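PDB 1CBK: protein (7,8-dihydro-6-hydroxymethylpterin-pyrophosphokinase) from Haemophilus influenzae, which catalyses the transfer of pyrophosphate from ATP to 6-hydroxymethyl-7,8-dihydropterin, a step of folate biosynthesis. Local coordinates for residues A[32-37]-A[59-64]. Sequence-based numbering, arbitrary orientation.
Sequences THLVTT and AKIETE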
ATOM      1  N   THR A  32      -3.031  26.767  12.427  1.00 12.37           N
ATOM      2  CA  THR A  32      -2.618  25.394  12.666  1.00  8.39           C
ATOM      3  C   THR A  32      -1.736  25.390  13.899  1.00  8.97           C
ATOM      4  O   THR A  32      -0.985  26.331  14.137  1.00 11.68           O
ATOM      5  CB  THR A  32      -1.844  24.863  11.449  1.00  8.42           C
ATOM      6  OG1 THR A  32      -2.621  25.081  10.261  1.00  7.47           O
ATOM      7  CG2 THR A  32      -1.512  23.372  11.596  1.00  6.87           C
ATOM      8  N   HIS A  33      -1.906  24.367  14.728  1.00  8.07           N
ATOM      9  CA  HIS A  33      -1.132  24.200  15.950  1.00  6.87           C
ATOM     10  C   HIS A  33      -0.582  22.777  15.947  1.00  7.43           C
ATOM     11  O   HIS A  33      -1.353  21.832  15.787  1.00  8.36           O
ATOM     12  CB  HIS A  33      -2.029  24.387  17.187  1.00  5.22           C
ATOM     13  CG  HIS A  33      -1.352  24.039  18.480  1.00  9.12           C
ATOM     14  ND1 HIS A  33      -0.143  24.593  18.860  1.00  7.90           N
ATOM     15  CD2 HIS A  33      -1.671  23.143  19.445  1.00  9.86           C
ATOM     16  CE1 HIS A  33       0.256  24.050  19.995  1.00  5.33           C
ATOM     17  NE2 HIS A  33      -0.651  23.163  20.372  1.00 11.16           N
ATOM     18  N   LEU A  34       0.734  22.640  16.068  1.00  7.11           N
ATOM     19  CA  LEU A  34       1.378  21.329  16.132  1.00  8.33           C
ATOM     20  C   LEU A  34       1.211  20.854  17.559  1.00  9.77           C
ATOM     21  O   LEU A  34       1.779  21.442  18.482  1.00 10.46           O
ATOM     22  CB  LEU A  34       2.878  21.432  15.788  1.00  8.42           C
ATOM     23  CG  LEU A  34       3.759  20.174  15.919  1.00  8.04           C
ATOM     24  CD1 LEU A  34       3.214  19.108  14.977  1.00  5.90           C
ATOM     25  CD2 LEU A  34       5.218  20.496  15.549  1.00  6.70           C
ATOM     26  N   VAL A  35       0.424  19.799  17.755  1.00 10.72           N
ATOM     27  CA  VAL A  35       0.177  19.302  19.106  1.00  9.45           C
ATOM     28  C   VAL A  35       1.277  18.426  19.676  1.00  9.82           C
ATOM     29  O   VAL A  35       1.711  18.622  20.806  1.00  9.81           O
ATOM     30  CB  VAL A  35      -1.171  18.559  19.197  1.00  8.14           C
ATOM     31  CG1 VAL A  35      -1.412  18.091  20.622  1.00  9.81           C
ATOM     32  CG2 VAL A  35      -2.281  19.458  18.743  1.00  7.93           C
ATOM     33  N   THR A  36       1.687  17.416  18.922  1.00 11.66           N
ATOM     34  CA  THR A  36       2.721  16.512  19.393  1.00  9.89           C
ATOM     35  C   THR A  36       3.264  15.792  18.163  1.00  8.77           C
ATOM     36  O   THR A  36       2.633  15.809  17.106  1.00  8.68           O
ATOM     37  CB  THR A  36       2.135  15.498  20.445  1.00 12.28           C
ATOM     38  OG1 THR A  36       3.195  14.753  21.060  1.00 16.75           O
ATOM     39  CG2 THR A  36       1.157  14.538  19.798  1.00  7.53           C
ATOM     40  N   THR A  37       4.446  15.199  18.315  1.00  9.30           N
ATOM     41  CA  THR A  37       5.129  14.461  17.269  1.00  9.65           C
ATOM     42  C   THR A  37       5.655  13.182  17.925  1.00  8.56           C
ATOM     43  O   THR A  37       6.125  13.209  19.066  1.00  7.93           O
ATOM     44  CB  THR A  37       6.342  15.262  16.707  1.00 13.18           C
ATOM     45  OG1 THR A  37       5.901  16.559  16.282  1.00 13.74           O
ATOM     46  CG2 THR A  37       6.982  14.520  15.517  1.00 10.68           C
ATOM     47  N   ALA A  59       3.083  13.369  12.944  1.00  4.93           N
ATOM     48  CA  ALA A  59       2.776  14.567  13.722  1.00  7.77           C
ATOM     49  C   ALA A  59       1.261  14.756  13.849  1.00  7.07           C
ATOM     50  O   ALA A  59       0.499  14.430  12.926  1.00  8.57           O
ATOM     51  CB  ALA A  59       3.405  15.802  13.049  1.00  6.94           C
ATOM     52  N   LYS A  60       0.831  15.275  14.990  1.00  5.61           N
ATOM     53  CA  LYS A  60      -0.582  15.527  15.238  1.00  6.54           C
ATOM     54  C   LYS A  60      -0.785  17.023  15.241  1.00  6.68           C
ATOM     55  O   LYS A  60      -0.053  17.748  15.940  1.00  7.58           O
ATOM     56  CB  LYS A  60      -0.981  14.957  16.603  1.00  8.14           C
ATOM     57  CG  LYS A  60      -2.433  15.222  17.030  1.00 11.22           C
ATOM     58  CD  LYS A  60      -2.679  14.699  18.467  1.00  6.94           C
ATOM     59  CE  LYS A  60      -4.081  15.008  18.933  1.00  8.74           C
ATOM     60  NZ  LYS A  60      -4.366  14.415  20.281  1.00 10.15           N
ATOM     61  N   ILE A  61      -1.739  17.506  14.449  1.00  6.50           N
ATOM     62  CA  ILE A  61      -2.018  18.944  14.399  1.00  8.37           C
ATOM     63  C   ILE A  61      -3.511  19.230  14.587  1.00 11.62           C
ATOM     64  O   ILE A  61      -4.335  18.341  14.401  1.00 10.40           O
ATOM     65  CB  ILE A  61      -1.596  19.617  13.044  1.00  8.17           C
ATOM     66  CG1 ILE A  61      -2.357  19.001  11.866  1.00  5.78           C
ATOM     67  CG2 ILE A  61      -0.063  19.593  12.845  1.00  7.20           C
ATOM     68  CD1 ILE A  61      -2.194  19.792  10.571  1.00  2.00           C
ATOM     69  N   GLU A  62      -3.833  20.479  14.957  1.00 11.85           N
ATOM     70  CA  GLU A  62      -5.206  20.970  15.129  1.00 10.79           C
ATOM     71  C   GLU A  62      -5.198  22.110  14.148  1.00 11.84           C
ATOM     72  O   GLU A  62      -4.367  23.018  14.259  1.00 12.01           O
ATOM     73  CB  GLU A  62      -5.432  21.480  16.549  1.00  9.72           C
ATOM     74  CG  GLU A  62      -5.433  20.337  17.580  1.00 18.47           C
ATOM     75  CD  GLU A  62      -5.496  20.777  19.061  1.00 26.38           C
ATOM     76  OE1 GLU A  62      -5.370  21.993  19.372  1.00 28.85           O
ATOM     77  OE2 GLU A  62      -5.667  19.873  19.916  1.00 26.59           O
ATOM     78  N   THR A  63      -6.039  22.032  13.126  1.00 10.52           N
ATOM     79  CA  THR A  63      -6.054  23.055  12.111  1.00  9.47           C
ATOM     80  C   THR A  63      -7.451  23.474  11.681  1.00 13.85           C
ATOM     81  O   THR A  63      -8.439  22.731  11.851  1.00 13.24           O
ATOM     82  CB  THR A  63      -5.248  22.571  10.860  1.00  7.37           C
ATOM     83  OG1 THR A  63      -5.091  23.642   9.923  1.00 11.66           O
ATOM     84  CG2 THR A  63      -5.954  21.431  10.157  1.00  5.19           C
ATOM     85  N   GLU A  64      -7.521  24.672  11.110  1.00 13.81           N
ATOM     86  CA  GLU A  64      -8.764  25.209  10.586  1.00 13.59           C
ATOM     87  C   GLU A  64      -8.635  25.285   9.073  1.00 13.60           C
ATOM     88  O   GLU A  64      -9.560  25.733   8.392  1.00 15.34           O
ATOM     89  CB  GLU A  64      -9.094  26.564  11.207  1.00 15.61           C
ATOM     90  CG  GLU A  64      -9.312  26.441  12.727  1.00 25.81           C
ATOM     91  CD  GLU A  64      -9.931  27.680  13.367  1.00 30.92           C
ATOM     92  OE1 GLU A  64     -10.107  28.705  12.669  1.00 38.04           O
ATOM     93  OE2 GLU A  64     -10.253  27.624  14.572  1.00 33.43           O
TER
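A classic beta bulge interrupts this antiparallel pairing within the hairpin of strands 32-43 and 54-63: Val35 and Thr36 together face Lys60. Lys60 O accepts a bond from Val35 N at 2.8 Å, the donor tilted 19° from the carbonyl plane, and a weak one from Thr36 N at 3.5 Å. Lys60 N answers with a nearly straight bond (175°) to Thr36 O. Beyond the bulge, His33 and Glu62 form a hydrogen-bonded pair, N to O in both directions. The extra residue in the bulge, with helix-like backbone angles at Val35, turns the CB of Val35 toward the partner strand. Its CG1 stands anti to the backbone N (chi1 -178°), which leaves CG2 beside that N, where it lies across the extended Glu62 chain, 3.5 Å from CG; Glu62 OE1 sits at the edge of the His33 ring, 3.9 Å from CD2. On the opposite face Leu34 CD1 packs 3.8 Å from Ala59 CB and 3.9 Å from Ile61 CG2, on the side packed by helix 15-27. At the strand ends Thr32 OG1 and Thr63 OG1 lie 2.9 Å apart, side by side; Thr32 OG1 also bonds Ser30 O, and Thr63 OG1 bonds Asn31 O and Leu65 N. Lys60 O thus takes up both N-H groups of the bulge, one only weakly. One face sets Leu34, Ala59 and Ile61 against helix 15-27, with the threonine hydroxyls at its end; the other bears the polar chains of His33, Lys60 and Glu62.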